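PDB 3S6S: Ac-ASP-7 from Ancylostoma caninum, which is a secreted SCP/TAPS (pathogenesis-related-1-like) protein of the dog hookworm, of unknown function but probably involved in the interaction between parasite and host. Local coordinates for residues F25-G28 with L29-R32. Residues are numbered along the deposited sequence; the frame is centred on the assembly and turned at random.
Sequences FHNG and LRQR
Gly-28 and Leu-29 join two successive turns of helix 16-34, part of the alpha-beta-alpha sandwich of the SCP/TAPS fold, and four i to i+4 backbone bonds define the alpha-helix here. Of these, Leu-29 N to Phe-25 O is weak at 3.3 Å, whereas Gln-31 N to Asn-27 O is short at 2.8 Å. Between them, Arg-30 N meets His-26 O at 3.1 Å with an N-H...O angle of 163°. Gly-28 O accepts from Arg-32 N and also lies 3.3 Å from Arg-32 CD, since CG sits beside the backbone N (chi1 -69°) and the chain runs on nearly extended to CD; the bend at chi3 then redirects NE. Leu-29 sets CB against Phe-25 O, and its side chain touches Val-110 of helix 103-110. The amide plane of Asn-27 and the guanidinium plane of Arg-30 stand 78° apart, with no direct polar bond between them. Their polar ends serve the surrounding fold: Asn-27 OD1 accepts from Leu-50 N, while the buried Arg-30 guanidinium donates to the carbonyls of Tyr-48, Val-109 and Tyr-111. Three acceptors from two separate chain regions thus fix its orientation. Along its extended chain from CG to NE, Arg-30 passes Asn-27, bringing CD to 3.8 Å from Asn-27 OD1.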
loop_
_atom_site.group_PDB
_atom_site.type_symbol
_atom_site.label_atom_id
_atom_site.label_comp_id
_atom_site.label_asym_id
_atom_site.label_seq_id
_atom_site.Cartn_x
_atom_site.Cartn_y
_atom_site.Cartn_z
ATOM N N PHE A 25 3.321 7.063 -2.648
ATOM C CA PHE A 25 4.470 6.390 -2.075
ATOM C C PHE A 25 4.396 4.886 -2.317
ATOM O O PHE A 25 5.361 4.265 -2.750
ATOM C CB PHE A 25 4.558 6.665 -0.576
ATOM C CG PHE A 25 5.600 5.843 0.127
ATOM C CD1 PHE A 25 5.299 4.564 0.586
ATOM C CD2 PHE A 25 6.878 6.355 0.343
ATOM C CE1 PHE A 25 6.254 3.801 1.240
ATOM C CE2 PHE A 25 7.848 5.603 0.980
ATOM C CZ PHE A 25 7.534 4.322 1.443
ATOM N N HIS A 26 3.247 4.291 -2.026
ATOM C CA HIS A 26 3.075 2.859 -2.266
ATOM C C HIS A 26 3.199 2.489 -3.732
ATOM O O HIS A 26 4.036 1.666 -4.099
ATOM C CB HIS A 26 1.719 2.375 -1.745
ATOM C CG HIS A 26 1.707 2.101 -0.276
ATOM N ND1 HIS A 26 1.615 3.103 0.666
ATOM C CD2 HIS A 26 1.780 0.939 0.414
ATOM C CE1 HIS A 26 1.609 2.565 1.873
ATOM N NE2 HIS A 26 1.720 1.255 1.748
ATOM N N ASN A 27 2.358 3.080 -4.580
ATOM C CA ASN A 27 2.299 2.599 -5.960
ATOM C C ASN A 27 3.461 3.060 -6.821
ATOM O O ASN A 27 3.899 2.340 -7.737
ATOM C CB ASN A 27 0.932 2.870 -6.596
ATOM C CG ASN A 27 -0.131 1.905 -6.084
ATOM O OD1 ASN A 27 0.051 0.674 -6.134
ATOM N ND2 ASN A 27 -1.218 2.454 -5.540
ATOM N N GLY A 28 3.985 4.240 -6.499
ATOM C CA GLY A 28 5.231 4.692 -7.093
ATOM C C GLY A 28 6.360 3.694 -6.890
ATOM O O GLY A 28 7.088 3.362 -7.829
ATOM N N LEU A 29 6.510 3.195 -5.664
ATOM C CA LEU A 29 7.589 2.266 -5.394
ATOM C C LEU A 29 7.313 0.996 -6.170
ATOM O O LEU A 29 8.182 0.458 -6.847
ATOM C CB LEU A 29 7.675 1.957 -3.909
ATOM C CG LEU A 29 9.067 1.743 -3.306
ATOM C CD1 LEU A 29 8.945 0.874 -2.083
ATOM C CD2 LEU A 29 10.044 1.131 -4.300
ATOM N N ARG A 30 6.078 0.528 -6.076
ATOM C CA ARG A 30 5.704 -0.721 -6.709
ATOM C C ARG A 30 5.954 -0.710 -8.190
ATOM O O ARG A 30 6.393 -1.712 -8.754
ATOM C CB ARG A 30 4.234 -1.015 -6.471
ATOM C CG ARG A 30 3.958 -1.484 -5.079
ATOM C CD ARG A 30 2.522 -1.912 -4.974
ATOM N NE ARG A 30 2.440 -2.800 -3.845
ATOM C CZ ARG A 30 2.014 -4.045 -3.893
ATOM N NH1 ARG A 30 1.556 -4.570 -5.020
ATOM N NH2 ARG A 30 2.026 -4.746 -2.779
ATOM N N GLN A 31 5.627 0.415 -8.819
ATOM C CA GLN A 31 5.835 0.579 -10.246
ATOM C C GLN A 31 7.326 0.452 -10.588
ATOM O O GLN A 31 7.694 -0.242 -11.528
ATOM C CB GLN A 31 5.275 1.922 -10.730
ATOM C CG GLN A 31 5.546 2.156 -12.189
ATOM C CD GLN A 31 4.848 3.381 -12.734
ATOM O OE1 GLN A 31 4.002 3.276 -13.621
ATOM N NE2 GLN A 31 5.207 4.549 -12.219
ATOM N N ARG A 32 8.178 1.103 -9.801
ATOM C CA ARG A 32 9.620 1.030 -10.025
ATOM C C ARG A 32 10.161 -0.373 -9.785
ATOM O O ARG A 32 11.047 -0.842 -10.502
ATOM C CB ARG A 32 10.353 2.048 -9.154
ATOM C CG ARG A 32 10.101 3.489 -9.569
ATOM C CD ARG A 32 10.214 4.432 -8.374
ATOM N NE ARG A 32 11.360 4.108 -7.527
ATOM C CZ ARG A 32 11.465 4.460 -6.249
ATOM N NH1 ARG A 32 10.482 5.142 -5.658
ATOM N NH2 ARG A 32 12.546 4.116 -5.554
#